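Local coordinates for foldase protein PrsA 2 (Bacillus anthracis, PDB 6VJ4) that catalyses cis-trans isomerisation of peptidyl-proline bonds, helps secreted proteins to fold outside the cell after translocation, and is important for secretion of the protective antigen, at residues A[42-45]-A[46-50]; A[228-231]-A[232-236]. One frame throughout, in Å; residues are numbered along the deposited sequence.

Contact 1. Residues A[42-45]-A[46-50]; sequences YKVS and DDDVD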
ATOM      1  N   TYR A  42      -4.248 -15.604   2.780  1.00 53.41           N
ATOM      2  CA  TYR A  42      -4.117 -16.867   3.554  1.00 51.84           C
ATOM      3  C   TYR A  42      -5.213 -16.901   4.618  1.00 52.93           C
ATOM      4  O   TYR A  42      -4.954 -16.565   5.788  1.00 50.31           O
ATOM      5  CB  TYR A  42      -2.698 -16.965   4.109  1.00 49.69           C
ATOM      6  CG  TYR A  42      -1.645 -16.900   3.034  1.00 52.03           C
ATOM      7  CD1 TYR A  42      -1.324 -18.025   2.291  1.00 51.54           C
ATOM      8  CD2 TYR A  42      -1.008 -15.711   2.722  1.00 51.21           C
ATOM      9  CE1 TYR A  42      -0.376 -17.977   1.284  1.00 53.00           C
ATOM     10  CE2 TYR A  42      -0.048 -15.649   1.726  1.00 55.11           C
ATOM     11  CZ  TYR A  42       0.268 -16.788   1.002  1.00 53.59           C
ATOM     12  OH  TYR A  42       1.209 -16.755   0.013  1.00 57.90           O
ATOM     13  N   LYS A  43      -6.390 -17.361   4.203  1.00 51.97           N
ATOM     14  CA  LYS A  43      -7.612 -17.350   5.047  1.00 57.19           C
ATOM     15  C   LYS A  43      -7.546 -18.398   6.158  1.00 57.51           C
ATOM     16  O   LYS A  43      -7.157 -19.552   5.893  1.00 54.05           O
ATOM     17  CB  LYS A  43      -8.856 -17.570   4.178  1.00 62.31           C
ATOM     18  CG  LYS A  43      -9.239 -16.379   3.309  1.00 68.26           C
ATOM     19  CD  LYS A  43     -10.446 -16.612   2.429  1.00 73.99           C
ATOM     20  CE  LYS A  43     -10.986 -15.329   1.830  1.00 79.73           C
ATOM     21  NZ  LYS A  43      -9.935 -14.561   1.120  1.00 77.66           N
ATOM     22  N   VAL A  44      -7.943 -17.969   7.356  1.00 53.66           N
ATOM     23  CA  VAL A  44      -8.069 -18.821   8.571  1.00 54.75           C
ATOM     24  C   VAL A  44      -9.476 -18.563   9.127  1.00 57.06           C
ATOM     25  O   VAL A  44      -9.917 -17.396   9.075  1.00 55.86           O
ATOM     26  CB  VAL A  44      -6.962 -18.499   9.590  1.00 56.13           C
ATOM     27  CG1 VAL A  44      -7.138 -19.265  10.891  1.00 58.02           C
ATOM     28  CG2 VAL A  44      -5.581 -18.746   8.998  1.00 55.50           C
ATOM     29  N   SER A  45     -10.163 -19.610   9.591  1.00 59.96           N
ATOM     30  CA  SER A  45     -11.552 -19.478  10.109  1.00 62.70           C
ATOM     31  C   SER A  45     -11.561 -18.748  11.455  1.00 63.32           C
ATOM     32  O   SER A  45     -10.592 -18.911  12.223  1.00 61.97           O
ATOM     33  CB  SER A  45     -12.201 -20.829  10.250  1.00 62.61           C
ATOM     34  OG  SER A  45     -11.566 -21.583  11.273  1.00 60.97           O
ATOM     35  N   ASP A  46     -12.630 -17.996  11.734  1.00 68.88           N
ATOM     36  CA  ASP A  46     -12.769 -17.305  13.046  1.00 70.90           C
ATOM     37  C   ASP A  46     -12.781 -18.364  14.156  1.00 70.15           C
ATOM     38  O   ASP A  46     -12.350 -18.038  15.277  1.00 64.85           O
ATOM     39  CB  ASP A  46     -14.017 -16.419  13.095  1.00 78.19           C
ATOM     40  CG  ASP A  46     -13.879 -15.111  12.336  1.00 82.85           C
ATOM     41  OD1 ASP A  46     -12.750 -14.582  12.276  1.00 89.51           O
ATOM     42  OD2 ASP A  46     -14.899 -14.631  11.811  1.00 89.60           O
ATOM     43  N   ASP A  47     -13.252 -19.579  13.846  1.00 68.52           N
ATOM     44  CA  ASP A  47     -13.263 -20.680  14.846  1.00 69.32           C
ATOM     45  C   ASP A  47     -11.815 -20.985  15.253  1.00 69.84           C
ATOM     46  O   ASP A  47     -11.558 -21.092  16.469  1.00 69.33           O
ATOM     47  CB  ASP A  47     -13.955 -21.938  14.313  1.00 73.83           C
ATOM     48  CG  ASP A  47     -15.456 -21.805  14.090  1.00 78.64           C
ATOM     49  OD1 ASP A  47     -16.025 -20.766  14.480  1.00 83.37           O
ATOM     50  OD2 ASP A  47     -16.047 -22.748  13.529  1.00 80.73           O
ATOM     51  N   ASP A  48     -10.912 -21.104  14.270  1.00 66.93           N
ATOM     52  CA  ASP A  48      -9.478 -21.396  14.548  1.00 65.83           C
ATOM     53  C   ASP A  48      -8.861 -20.233  15.337  1.00 60.46           C
ATOM     54  O   ASP A  48      -8.057 -20.506  16.242  1.00 59.67           O
ATOM     55  CB  ASP A  48      -8.683 -21.632  13.258  1.00 69.78           C
ATOM     56  CG  ASP A  48      -9.147 -22.820  12.428  1.00 75.87           C
ATOM     57  OD1 ASP A  48     -10.158 -23.446  12.808  1.00 82.12           O
ATOM     58  OD2 ASP A  48      -8.495 -23.103  11.401  1.00 79.10           O
ATOM     59  N   VAL A  49      -9.217 -18.993  14.986  1.00 59.31           N
ATOM     60  CA  VAL A  49      -8.675 -17.777  15.668  1.00 59.14           C
ATOM     61  C   VAL A  49      -9.157 -17.771  17.123  1.00 61.33           C
ATOM     62  O   VAL A  49      -8.308 -17.605  18.027  1.00 58.37           O
ATOM     63  CB  VAL A  49      -9.088 -16.479  14.943  1.00 60.10           C
ATOM     64  CG1 VAL A  49      -8.754 -15.241  15.765  1.00 62.78           C
ATOM     65  CG2 VAL A  49      -8.474 -16.375  13.552  1.00 62.11           C
ATOM     66  N   ASP A  50     -10.469 -17.940  17.328  1.00 64.15           N
ATOM     67  CA  ASP A  50     -11.077 -17.922  18.686  1.00 67.99           C
ATOM     68  C   ASP A  50     -10.469 -19.045  19.534  1.00 67.45           C
ATOM     69  O   ASP A  50     -10.218 -18.800  20.726  1.00 63.95           O
ATOM     70  CB  ASP A  50     -12.605 -18.011  18.607  1.00 74.09           C
ATOM     71  CG  ASP A  50     -13.262 -16.807  17.945  1.00 78.66           C
ATOM     72  OD1 ASP A  50     -12.598 -15.752  17.841  1.00 78.12           O
ATOM     73  OD2 ASP A  50     -14.433 -16.933  17.529  1.00 80.84           O
TER
HETATM   74  O   HOH W   1     -10.770 -15.163  10.602  0.50 44.22           O

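Contact 2. Residues A[228-231]-A[232-236]; sequences KLLQ and SELKK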
ATOM      1  N   LYS A 228      10.772 -11.227   4.725  1.00 74.85           N
ATOM      2  CA  LYS A 228      11.068 -11.167   3.265  1.00 76.42           C
ATOM      3  C   LYS A 228       9.844 -11.697   2.501  1.00 69.51           C
ATOM      4  O   LYS A 228       9.621 -11.257   1.359  1.00 67.64           O
ATOM      5  CB  LYS A 228      12.353 -11.943   2.946  1.00 81.85           C
ATOM      6  CG  LYS A 228      13.634 -11.320   3.497  1.00 88.31           C
ATOM      7  CD  LYS A 228      14.863 -12.211   3.395  1.00 93.83           C
ATOM      8  CE  LYS A 228      15.253 -12.562   1.973  1.00 96.12           C
ATOM      9  NZ  LYS A 228      15.625 -11.360   1.189  1.00 98.99           N
ATOM     10  N   LEU A 229       9.075 -12.592   3.132  1.00 66.89           N
ATOM     11  CA  LEU A 229       7.841 -13.160   2.522  1.00 66.96           C
ATOM     12  C   LEU A 229       6.754 -12.083   2.504  1.00 65.78           C
ATOM     13  O   LEU A 229       5.950 -12.070   1.557  1.00 66.67           O
ATOM     14  CB  LEU A 229       7.393 -14.383   3.333  1.00 68.04           C
ATOM     15  CG  LEU A 229       6.057 -15.007   2.925  1.00 69.91           C
ATOM     16  CD1 LEU A 229       6.026 -15.330   1.440  1.00 72.50           C
ATOM     17  CD2 LEU A 229       5.776 -16.257   3.744  1.00 69.50           C
ATOM     18  N   LEU A 230       6.731 -11.225   3.526  1.00 65.27           N
ATOM     19  CA  LEU A 230       5.727 -10.129   3.579  1.00 67.47           C
ATOM     20  C   LEU A 230       6.046  -9.101   2.484  1.00 70.36           C
ATOM     21  O   LEU A 230       5.122  -8.748   1.726  1.00 72.20           O
ATOM     22  CB  LEU A 230       5.741  -9.504   4.978  1.00 67.56           C
ATOM     23  CG  LEU A 230       4.791  -8.325   5.196  1.00 70.44           C
ATOM     24  CD1 LEU A 230       3.370  -8.665   4.771  1.00 71.35           C
ATOM     25  CD2 LEU A 230       4.820  -7.880   6.650  1.00 72.09           C
ATOM     26  N   GLN A 231       7.313  -8.678   2.379  1.00 74.15           N
ATOM     27  CA  GLN A 231       7.736  -7.674   1.360  1.00 80.54           C
ATOM     28  C   GLN A 231       7.433  -8.194  -0.053  1.00 80.06           C
ATOM     29  O   GLN A 231       6.981  -7.392  -0.894  1.00 79.72           O
ATOM     30  CB  GLN A 231       9.229  -7.368   1.489  1.00 87.56           C
ATOM     31  CG  GLN A 231       9.618  -6.724   2.813  1.00 91.03           C
ATOM     32  CD  GLN A 231      11.113  -6.532   2.933  1.00 96.35           C
ATOM     33  OE1 GLN A 231      11.876  -6.846   2.022  1.00 96.82           O
ATOM     34  NE2 GLN A 231      11.545  -6.017   4.073  1.00100.04           N
ATOM     35  N   SER A 232       7.696  -9.479  -0.304  1.00 80.07           N
ATOM     36  CA  SER A 232       7.437 -10.068  -1.645  1.00 84.17           C
ATOM     37  C   SER A 232       5.928 -10.119  -1.905  1.00 84.34           C
ATOM     38  O   SER A 232       5.520  -9.841  -3.045  1.00 87.75           O
ATOM     39  CB  SER A 232       8.062 -11.433  -1.778  1.00 84.74           C
ATOM     40  OG  SER A 232       7.531 -12.332  -0.816  1.00 85.76           O
ATOM     41  N   GLU A 233       5.136 -10.432  -0.873  1.00 72.41           N
ATOM     42  CA  GLU A 233       3.657 -10.541  -1.007  1.00 72.43           C
ATOM     43  C   GLU A 233       3.079  -9.159  -1.349  1.00 73.06           C
ATOM     44  O   GLU A 233       2.211  -9.082  -2.246  1.00 66.61           O
ATOM     45  CB  GLU A 233       3.066 -11.118   0.280  1.00 75.87           C
ATOM     46  CG  GLU A 233       1.807 -11.934   0.064  1.00 81.21           C
ATOM     47  CD  GLU A 233       2.006 -13.176  -0.792  1.00 80.62           C
ATOM     48  OE1 GLU A 233       2.235 -13.029  -2.004  1.00 82.67           O
ATOM     49  OE2 GLU A 233       1.992 -14.287  -0.231  1.00 82.98           O
ATOM     50  N   LEU A 234       3.546  -8.108  -0.668  1.00 74.47           N
ATOM     51  CA  LEU A 234       3.088  -6.729  -0.986  1.00 80.21           C
ATOM     52  C   LEU A 234       3.501  -6.395  -2.427  1.00 79.76           C
ATOM     53  O   LEU A 234       2.681  -5.799  -3.148  1.00 80.59           O
ATOM     54  CB  LEU A 234       3.705  -5.739   0.008  1.00 81.63           C
ATOM     55  CG  LEU A 234       3.364  -5.969   1.482  1.00 82.56           C
ATOM     56  CD1 LEU A 234       4.115  -4.987   2.370  1.00 82.88           C
ATOM     57  CD2 LEU A 234       1.867  -5.866   1.723  1.00 83.14           C
ATOM     58  N   LYS A 235       4.718  -6.790  -2.826  1.00 82.22           N
ATOM     59  CA  LYS A 235       5.244  -6.522  -4.195  1.00 84.37           C
ATOM     60  C   LYS A 235       4.385  -7.258  -5.233  1.00 78.66           C
ATOM     61  O   LYS A 235       4.109  -6.661  -6.292  1.00 78.67           O
ATOM     62  CB  LYS A 235       6.719  -6.925  -4.289  1.00 88.83           C
ATOM     63  CG  LYS A 235       7.404  -6.570  -5.604  1.00 91.22           C
ATOM     64  CD  LYS A 235       8.885  -6.882  -5.621  1.00 93.96           C
ATOM     65  CE  LYS A 235       9.556  -6.477  -6.917  1.00 94.58           C
ATOM     66  NZ  LYS A 235      11.007  -6.771  -6.892  1.00 97.00           N
ATOM     67  N   LYS A 236       3.985  -8.502  -4.948  1.00 78.96           N
ATOM     68  CA  LYS A 236       3.112  -9.257  -5.887  1.00 77.86           C
ATOM     69  C   LYS A 236       1.771  -8.527  -6.016  1.00 78.84           C
ATOM     70  O   LYS A 236       1.148  -8.633  -7.086  1.00 80.31           O
ATOM     71  CB  LYS A 236       2.911 -10.701  -5.413  1.00 79.91           C
ATOM     72  CG  LYS A 236       4.152 -11.578  -5.500  1.00 84.48           C
ATOM     73  CD  LYS A 236       3.927 -13.008  -5.062  1.00 86.93           C
ATOM     74  CE  LYS A 236       5.179 -13.854  -5.160  1.00 90.32           C
ATOM     75  NZ  LYS A 236       4.929 -15.251  -4.736  1.00 93.76           N
TER

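Contact 1. Residues A[42-45]-A[46-50]
Ser-45 is the N-cap of helix 46-60, and Val-44 and Val-49 close a hydrophobic staple around it, the residue before the cap meeting the fourth residue of the first turn. The serine OG takes the amide hydrogen of Asp-48, OG to N 3.1 Å with 156° at the hydrogen. Its chi1 of 67° sets OG between the backbone N and the carbonyl carbon, turned over the open end of the helix. The carbonyl of Ser-45 starts the regular ladder: its O accepts Val-49 N at 3.1 Å. Asp-46 O follows by taking Asp-50 N.

The Asp-48 carboxylate folds back beside the cap, OD1 2.8 Å from Ser-45 OG, at an angle too poor for a hydrogen bond. The Val-44 and Asp-48 side chains cross obliquely, Val-44 CG1 resting 3.7 Å from Asp-48 CB. The same methyl carries the staple, 4.1 Å from Val-49 CG2; at chi1 175° it lies anti to the backbone N. One water spans the turn on a separate path, giving hydrogens to Val-44 O at 2.8 Å and to Asp-46 OD1 at 2.7 Å. Val-44 also touches Ser-88, and Val-49 touches Lys-80, both on helix 76-95, so the staple borders that helix.

The first turn thus has the Asp-48 amide satisfied by a side chain, while Asp-46, Asp-47 and Asp-48 place three carboxylates at the positive end of the helix dipole, an arrangement that probably favours their ionised forms and the helix start.

Contact 2. Residues A[228-231]-A[232-236]
Within helix 223-236, Lys-228, Leu-229, Leu-230 and Gln-231 give their carbonyl oxygens in turn to the amides of Ser-232, Glu-233, Leu-234 and Lys-235, an unbroken i to i+4 ladder. The bond from Leu-234 N to Leu-230 O measures 2.9 Å and is the straightest of the four, 165° at the hydrogen. The other three are less straight: Glu-233 N reaches Leu-229 O at 3.0 Å, and Ser-232 N reaches Lys-228 O at 3.1 Å.

The Ser-232 hydroxyl turns back onto the preceding turn. With chi1 at 61°, OG stands between two carbonyls, 2.9 Å from Leu-229 O and 3.2 Å from Lys-228 O. Its single proton could serve either, so these oxygens, already bonded to amides, may each gain a share of a second donor. Leu-229 CD1 flanks the hydroxyl, 4.0 Å from OG. Leu-230 meets Leu-234 one turn later, CD1 4.3 Å from CG, a loose apolar pair on the buried flank of the helix. Glu-233 begins with CB 3.3 Å from Leu-229 O, then bends at chi2 and carries its carboxylate off the helix toward Lys-41, a salt-bridge partner of OE1, and Tyr-42, which hydrogen-bonds OE2.

Leucines carry the helix against its neighbours. Leu-230 packs on Ala-34 and Ile-38 of helix 28-41 and on Met-89 of helix 76-95; Leu-234 touches Val-37 and Leu-229 touches Ile-93, so helix 223-236, the last of the chain, lies against both helix 28-41 and helix 76-95.

Contact 1 is a surface turn at the start of a helix, contact 2 a partly buried run inside one; their centres lie about 22 Å apart. Both border helix 76-95, and contact 2 also packs on helix 28-41, whose end leads into contact 1. The chemistry follows the place: a side chain and a water satisfy backbone groups in 42-50, whereas the ladder of 228-236 needs no such help and its serine only adds to it. The two do meet, through Tyr-42 OH and Glu-233 OE2, 2.6 Å apart in a probable hydrogen bond, so the tyrosine links the end of helix 28-41 to helix 223-236.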